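Local coordinates for mandelate racemase/muconate lactonizing protein (Alicyclobacillus acidocaldarius LAA1, PDB 3QLD) that is of unknown specific function but belongs to the enolase superfamily, with an N-terminal domain joined to a modified TIM-barrel C-terminal domain, at residues A294-M299 against L310-L315; R265-K270 against L281-V286; D285-A290 against L315-Y320. All blocks are in the same frame, centred on the assembly; numbering follows the deposited sequence.

Contact 1 (A294-M299 against L310-L315)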
# COMPACT_ATOMS: atom_id res chain seq x y z
N ALA A 294 11.05 -18.02 -11.43
CA ALA A 294 10.50 -16.68 -11.69
C ALA A 294 10.49 -16.41 -13.19
O ALA A 294 11.19 -17.10 -13.98
CB ALA A 294 11.27 -15.63 -10.87
N TRP A 295 9.65 -15.45 -13.61
CA TRP A 295 9.55 -15.03 -14.99
C TRP A 295 9.09 -13.59 -14.92
O TRP A 295 8.56 -13.15 -13.86
CB TRP A 295 8.56 -15.89 -15.76
CG TRP A 295 7.20 -15.98 -15.19
CD1 TRP A 295 6.80 -16.78 -14.15
CD2 TRP A 295 6.04 -15.23 -15.58
NE1 TRP A 295 5.45 -16.60 -13.89
CE2 TRP A 295 4.97 -15.64 -14.74
CE3 TRP A 295 5.82 -14.23 -16.55
CZ2 TRP A 295 3.68 -15.10 -14.84
CZ3 TRP A 295 4.52 -13.70 -16.68
CH2 TRP A 295 3.46 -14.12 -15.81
N VAL A 296 9.24 -12.86 -16.01
CA VAL A 296 8.83 -11.43 -16.01
C VAL A 296 7.46 -11.19 -16.64
O VAL A 296 7.18 -11.58 -17.79
CB VAL A 296 9.95 -10.51 -16.67
CG1 VAL A 296 9.45 -9.10 -16.95
CG2 VAL A 296 11.20 -10.49 -15.89
N GLY A 297 6.56 -10.50 -15.89
CA GLY A 297 5.20 -10.29 -16.37
C GLY A 297 5.10 -8.91 -16.99
O GLY A 297 6.07 -8.15 -16.92
N GLY A 298 3.94 -8.55 -17.52
CA GLY A 298 3.75 -7.25 -18.18
C GLY A 298 2.69 -6.33 -17.58
O GLY A 298 1.81 -6.77 -16.84
N MSE A 299 2.80 -5.04 -17.90
CA MSE A 299 1.87 -4.01 -17.44
C MSE A 299 1.37 -3.14 -18.62
O MSE A 299 1.03 -1.98 -18.42
CB MSE A 299 2.58 -3.09 -16.46
CG MSE A 299 3.25 -3.77 -15.27
SE MSE A 299 1.91 -4.02 -13.89
CE MSE A 299 1.52 -2.18 -13.37
N LEU A 310 12.35 -6.40 -20.40
CA LEU A 310 13.21 -7.40 -21.09
C LEU A 310 14.65 -7.53 -20.55
O LEU A 310 15.16 -8.61 -20.48
CB LEU A 310 13.19 -7.15 -22.59
CG LEU A 310 11.80 -7.22 -23.24
CD1 LEU A 310 11.67 -6.35 -24.52
CD2 LEU A 310 11.31 -8.65 -23.62
N ILE A 311 15.28 -6.44 -20.14
CA ILE A 311 16.57 -6.51 -19.46
C ILE A 311 16.50 -7.31 -18.14
O ILE A 311 17.32 -8.15 -17.90
CB ILE A 311 17.15 -5.11 -19.27
CG1 ILE A 311 17.54 -4.56 -20.66
CG2 ILE A 311 18.24 -5.08 -18.20
CD1 ILE A 311 17.79 -3.08 -20.72
N ALA A 312 15.53 -7.04 -17.28
CA ALA A 312 15.33 -7.93 -16.11
C ALA A 312 15.07 -9.42 -16.53
O ALA A 312 15.52 -10.37 -15.85
CB ALA A 312 14.16 -7.40 -15.27
N ALA A 313 14.34 -9.65 -17.59
CA ALA A 313 14.08 -11.04 -18.02
C ALA A 313 15.31 -11.82 -18.48
O ALA A 313 15.23 -13.03 -18.65
CB ALA A 313 13.08 -11.06 -19.07
N ALA A 314 16.42 -11.11 -18.66
CA ALA A 314 17.73 -11.70 -18.96
C ALA A 314 18.42 -12.32 -17.71
O ALA A 314 19.44 -13.03 -17.81
CB ALA A 314 18.61 -10.61 -19.55
N LEU A 315 17.89 -12.06 -16.53
CA LEU A 315 18.57 -12.49 -15.32
C LEU A 315 18.51 -14.03 -15.15
O LEU A 315 17.61 -14.69 -15.70
CB LEU A 315 18.09 -11.73 -14.08
CG LEU A 315 18.27 -10.22 -14.18
CD1 LEU A 315 17.28 -9.52 -13.22
CD2 LEU A 315 19.77 -9.75 -13.90
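Val296 packs with one methyl against helix 303-313 near its C-terminal end, meeting Ala312 and Ala313 inside the TIM-barrel-like domain of this enolase-superfamily protein. Strand 293-296 is the seventh parallel strand counted along the chain, and the helix that follows it runs back roughly antiparallel to it. The closest backbone approach joins the CA atoms of Val296 and Ala313, 5.6 Å apart, a spacing that suits a valine set against alanines.

The rotation of Val296 decides which branch works here. With CG1 anti to the backbone N (chi1 168°), CG2 is placed beside that N and anti to the carbonyl carbon, and it is CG2 that reaches the helix. It comes down on backbone as much as on side chain: CG2 of Val296 is 3.6 Å from the CA of Ala313 and 3.7 Å from the N of Ala313. Ala312 adds the other side of that peptide link, its carbonyl C lying 4.1 Å from Val296 CG2, while its CB is a looser neighbour. No hydrogen bond crosses between the segments, and the buried join is made by van der Waals contact, of methyls on methyls and on the helix backbone.

The neighbouring Trp295 turns its side chain the opposite way, where its indole stacks on Phe219 and meets Arg167 in a cation-pi contact. The backbone O of Val296 is hydrogen-bonded to Thr322 OG1 in the loop beyond. Across the contact the methyl of Ala313 completes the fit, its CB 3.7 Å from Val296 CG2 and 4.0 Å from Val296 CB.

Contact 2 (R265-K270 against L281-V286). With SO4 (sulfate ion), chain C.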
# COMPACT_ATOMS: atom_id res chain seq x y z
N ARG A 265 5.12 -21.34 -5.46
CA ARG A 265 6.38 -21.87 -5.99
C ARG A 265 6.93 -21.10 -7.19
O ARG A 265 8.04 -21.42 -7.63
CB ARG A 265 6.26 -23.39 -6.32
CG ARG A 265 5.96 -24.20 -5.11
CD ARG A 265 6.28 -25.68 -5.31
NE ARG A 265 5.27 -26.43 -6.05
CZ ARG A 265 4.28 -27.08 -5.45
NH1 ARG A 265 3.39 -27.78 -6.15
NH2 ARG A 265 4.20 -27.02 -4.12
N VAL A 266 6.17 -20.14 -7.74
CA VAL A 266 6.59 -19.35 -8.88
C VAL A 266 6.28 -17.87 -8.65
O VAL A 266 5.21 -17.57 -8.10
CB VAL A 266 5.86 -19.83 -10.17
CG1 VAL A 266 6.13 -18.93 -11.39
CG2 VAL A 266 6.34 -21.24 -10.50
N LEU A 267 7.23 -16.99 -9.02
CA LEU A 267 7.06 -15.54 -8.85
C LEU A 267 6.97 -14.88 -10.21
O LEU A 267 7.86 -15.10 -11.06
CB LEU A 267 8.23 -14.97 -8.01
CG LEU A 267 8.24 -13.44 -7.77
CD1 LEU A 267 7.03 -13.04 -6.88
CD2 LEU A 267 9.54 -13.03 -7.08
N ASN A 268 5.88 -14.12 -10.41
CA ASN A 268 5.77 -13.13 -11.50
C ASN A 268 6.49 -11.88 -11.05
O ASN A 268 6.07 -11.19 -10.10
CB ASN A 268 4.30 -12.89 -11.87
CG ASN A 268 4.10 -11.85 -12.97
OD1 ASN A 268 4.98 -11.04 -13.22
ND2 ASN A 268 2.93 -11.85 -13.57
N VAL A 269 7.63 -11.64 -11.70
CA VAL A 269 8.48 -10.48 -11.36
C VAL A 269 8.10 -9.29 -12.24
O VAL A 269 8.05 -9.42 -13.46
CB VAL A 269 9.96 -10.80 -11.60
CG1 VAL A 269 10.87 -9.47 -11.53
CG2 VAL A 269 10.42 -11.84 -10.54
N LYS A 270 7.81 -8.12 -11.63
CA LYS A 270 7.71 -6.90 -12.45
C LYS A 270 8.54 -5.90 -11.65
O LYS A 270 8.23 -5.62 -10.51
CB LYS A 270 6.27 -6.44 -12.63
CG LYS A 270 5.35 -7.47 -13.28
CD LYS A 270 3.92 -6.98 -13.48
CE LYS A 270 3.05 -8.18 -13.89
NZ LYS A 270 1.61 -7.88 -14.04
N LEU A 281 16.72 -7.81 -8.06
CA LEU A 281 17.89 -8.71 -7.77
C LEU A 281 17.76 -9.37 -6.40
O LEU A 281 18.05 -10.56 -6.27
CB LEU A 281 19.24 -7.95 -7.87
CG LEU A 281 19.50 -7.46 -9.30
CD1 LEU A 281 20.71 -6.50 -9.38
CD2 LEU A 281 19.62 -8.60 -10.26
N ARG A 282 17.38 -8.59 -5.37
CA ARG A 282 17.11 -9.17 -4.03
C ARG A 282 16.00 -10.21 -3.99
O ARG A 282 16.16 -11.23 -3.30
CB ARG A 282 16.86 -8.12 -2.96
CG ARG A 282 18.08 -7.27 -2.67
CD ARG A 282 17.88 -6.29 -1.54
NE ARG A 282 16.93 -5.22 -1.89
CZ ARG A 282 15.73 -5.12 -1.32
NH1 ARG A 282 14.89 -4.15 -1.68
NH2 ARG A 282 15.38 -5.98 -0.37
N ALA A 283 14.91 -9.98 -4.73
CA ALA A 283 13.84 -10.97 -4.88
C ALA A 283 14.30 -12.25 -5.55
O ALA A 283 13.87 -13.36 -5.18
CB ALA A 283 12.63 -10.41 -5.68
N LEU A 284 15.15 -12.13 -6.58
CA LEU A 284 15.61 -13.32 -7.27
C LEU A 284 16.54 -14.17 -6.36
O LEU A 284 16.53 -15.39 -6.45
CB LEU A 284 16.33 -12.95 -8.56
CG LEU A 284 15.45 -12.37 -9.66
CD1 LEU A 284 16.21 -12.17 -10.98
CD2 LEU A 284 14.19 -13.22 -9.87
N ASP A 285 17.33 -13.51 -5.52
CA ASP A 285 18.19 -14.19 -4.54
C ASP A 285 17.33 -15.06 -3.67
O ASP A 285 17.59 -16.25 -3.51
CB ASP A 285 18.94 -13.20 -3.63
CG ASP A 285 20.25 -12.77 -4.22
OD1 ASP A 285 20.67 -13.40 -5.22
OD2 ASP A 285 20.87 -11.80 -3.72
N VAL A 286 16.33 -14.43 -3.07
CA VAL A 286 15.44 -15.12 -2.14
C VAL A 286 14.62 -16.21 -2.83
O VAL A 286 14.42 -17.29 -2.23
CB VAL A 286 14.51 -14.14 -1.34
CG1 VAL A 286 13.43 -14.94 -0.48
CG2 VAL A 286 15.31 -13.23 -0.42
S SO4 C . 11.96 -5.09 0.84
O1 SO4 C . 11.60 -3.73 1.21
O2 SO4 C . 11.70 -5.30 -0.58
O3 SO4 C . 13.39 -5.32 1.02
O4 SO4 C . 11.18 -6.00 1.70
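Helix 277-289 packs against strand 266-269 as a beta-alpha unit of the TIM-barrel-like domain and runs back roughly antiparallel to it, with the CA atoms of Val269 and Ala283 8.4 Å apart. Leu267 and Val269 turn toward Ala283 and Leu284 across that gap, without a hydrogen bond between the segments.

Leu267 extends CG anti to its backbone N (chi1 178°), which carries the branched end outward from the strand until CD2 of Leu267 lies 4.3 Å from CB of Ala283. Val269, two residues on and on the same strand face, offers CG2, the branch beside its backbone N. The partner here is Leu284, which starts off along the flank of the helix but returns CD2 toward the strand, and the two side chains cross at about a right angle. Both pairs are buried; Leu255 and Leu274 pack beside them. Asn268, between Leu267 and Val269, points the other way, its ND2 hydrogen-bonded to Glu221 OE2; Lys270, just past the strand, makes a salt bridge through NZ with Asp246.

On the solvent side of the helix, Arg282 bends at chi3 (-68°) to meet a sulfate ion, probably from the crystallisation liquor. The sulfur lies at the edge of the guanidinium, in its plane. NH2 of Arg282 bonds to sulfate O3 at 2.5 Å, a length too short to be taken literally, and NH1 reaches the same oxygen only weakly. Arg105, Arg253 and the backbone N of Val252 also hold the ion. Within the core, Val269 CG2 rests 4.1 Å from Leu284 CD2.

Contact 3 (D285-A290 against L315-Y320)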
# COMPACT_ATOMS: atom_id res chain seq x y z
N ASP A 285 17.33 -13.51 -5.52
CA ASP A 285 18.19 -14.19 -4.54
C ASP A 285 17.33 -15.06 -3.67
O ASP A 285 17.59 -16.25 -3.51
CB ASP A 285 18.94 -13.20 -3.63
CG ASP A 285 20.25 -12.77 -4.22
OD1 ASP A 285 20.67 -13.40 -5.22
OD2 ASP A 285 20.87 -11.80 -3.72
N VAL A 286 16.33 -14.43 -3.07
CA VAL A 286 15.44 -15.12 -2.14
C VAL A 286 14.62 -16.21 -2.83
O VAL A 286 14.42 -17.29 -2.23
CB VAL A 286 14.51 -14.14 -1.34
CG1 VAL A 286 13.43 -14.94 -0.48
CG2 VAL A 286 15.31 -13.23 -0.42
N ALA A 287 14.14 -15.97 -4.05
CA ALA A 287 13.37 -17.02 -4.76
C ALA A 287 14.24 -18.26 -5.11
O ALA A 287 13.82 -19.45 -4.95
CB ALA A 287 12.70 -16.49 -5.99
N GLY A 288 15.45 -17.98 -5.59
CA GLY A 288 16.43 -19.06 -5.90
C GLY A 288 16.78 -19.87 -4.64
O GLY A 288 16.75 -21.09 -4.70
N GLU A 289 17.06 -19.21 -3.51
CA GLU A 289 17.37 -19.90 -2.21
C GLU A 289 16.20 -20.83 -1.80
O GLU A 289 16.38 -21.93 -1.22
CB GLU A 289 17.56 -18.91 -1.05
CG GLU A 289 18.73 -17.92 -1.06
CD GLU A 289 18.48 -16.66 -0.14
OE1 GLU A 289 17.96 -16.79 1.01
OE2 GLU A 289 18.81 -15.51 -0.57
N ALA A 290 14.99 -20.36 -2.09
CA ALA A 290 13.77 -21.09 -1.80
C ALA A 290 13.36 -22.15 -2.81
O ALA A 290 12.38 -22.81 -2.60
CB ALA A 290 12.61 -20.11 -1.56
N LEU A 315 17.89 -12.06 -16.53
CA LEU A 315 18.57 -12.49 -15.32
C LEU A 315 18.51 -14.03 -15.15
O LEU A 315 17.61 -14.69 -15.70
CB LEU A 315 18.09 -11.73 -14.08
CG LEU A 315 18.27 -10.22 -14.18
CD1 LEU A 315 17.28 -9.52 -13.22
CD2 LEU A 315 19.77 -9.75 -13.90
N PRO A 316 19.52 -14.62 -14.45
CA PRO A 316 19.66 -16.07 -14.52
C PRO A 316 18.44 -16.87 -14.08
O PRO A 316 18.10 -17.81 -14.78
CB PRO A 316 20.86 -16.37 -13.60
CG PRO A 316 21.69 -15.19 -13.65
CD PRO A 316 20.66 -14.02 -13.72
N LEU A 317 17.77 -16.49 -12.98
CA LEU A 317 16.61 -17.29 -12.50
C LEU A 317 15.32 -17.14 -13.29
O LEU A 317 14.31 -17.85 -13.04
CB LEU A 317 16.36 -17.07 -11.00
CG LEU A 317 15.28 -17.94 -10.30
CD1 LEU A 317 15.81 -19.32 -9.78
CD2 LEU A 317 14.73 -17.18 -9.13
N MSE A 318 15.31 -16.21 -14.25
CA MSE A 318 14.15 -16.00 -15.08
C MSE A 318 13.96 -17.13 -16.04
O MSE A 318 14.15 -16.94 -17.24
CB MSE A 318 14.25 -14.68 -15.83
CG MSE A 318 14.47 -13.53 -14.90
SE MSE A 318 12.83 -13.28 -13.78
CE MSE A 318 13.14 -11.34 -13.56
N ARG A 319 13.53 -18.27 -15.52
CA ARG A 319 13.54 -19.56 -16.25
C ARG A 319 12.35 -19.80 -17.18
O ARG A 319 12.42 -20.64 -18.11
CB ARG A 319 13.67 -20.74 -15.25
CG ARG A 319 15.12 -21.01 -14.67
CD ARG A 319 16.13 -21.41 -15.78
NE ARG A 319 15.87 -22.75 -16.34
CZ ARG A 319 16.17 -23.14 -17.58
NH1 ARG A 319 16.73 -22.30 -18.45
NH2 ARG A 319 15.88 -24.39 -17.96
N TYR A 320 11.25 -19.09 -16.96
CA TYR A 320 10.10 -19.21 -17.85
C TYR A 320 10.00 -17.95 -18.74
O TYR A 320 10.71 -16.93 -18.50
CB TYR A 320 8.79 -19.43 -17.08
CG TYR A 320 8.78 -20.64 -16.14
CD1 TYR A 320 9.54 -21.80 -16.41
CD2 TYR A 320 7.96 -20.65 -14.97
CE1 TYR A 320 9.51 -22.93 -15.55
CE2 TYR A 320 7.93 -21.76 -14.12
CZ TYR A 320 8.70 -22.90 -14.41
OH TYR A 320 8.66 -23.99 -13.55
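A type I beta turn from Leu315 to Met318, in the loop that leaves helix 303-313, presses Leu317 against Ala287 and Gly288 near the C-terminal end of helix 277-289, on the outside of the TIM-barrel-like domain. The turn is closed by its own backbone bond, Met318 N to Leu315 O at 3.1 Å, and Met318 is the centre of an inverse gamma turn, whose Arg319 N to Leu317 O bond is weak. The two turns overlap at Leu317 and Met318; Leu317 is the third residue of the first.

The side chain of Leu317 makes the whole contact. CG stands anti to the backbone N (chi1 -174°), which carries the fork toward the helix, so that both methyls touch it. CD2 takes the deeper place, 3.8 Å from the CB of Ala287 and 3.7 Å from the N of Gly288. This methyl thus rests on the backbone N of Gly288 as well as on the side chain of Ala287.

Ala287 is buried and also touches Met292, beyond the end of the helix, whereas Gly288 is exposed, so this leucine straddles the border between core and solvent. Leu284, one turn earlier in the helix, also packs against Leu317 and extends the apolar patch inward to Met318. No hydrogen bond ties the turn to the helix here; CD1 of Leu317 lies 3.9 Å from the CA of Gly288.

Overall arrangement
All three contacts lie in the TIM-barrel-like domain. Contact 2 comes first along the chain; contact 3 opens on the helix where contact 2 ends, and contact 1 is nested inside the loop that contact 3 closes. Contacts 2 and 3 share helix 277-289, with centres about 6 Å apart; contact 1 is centred about 10 Å from contact 2 and 11 Å from contact 3. Strands 266-269 and 293-296 are parallel neighbours, joined by a probable hydrogen bond from Val269 N to Trp295 O. Leu315, common to contacts 1 and 3, leads into the turn whose Met318 packs toward both strands, so that the three contacts join two neighbouring barrel strands to the helices and the loop packed outside them.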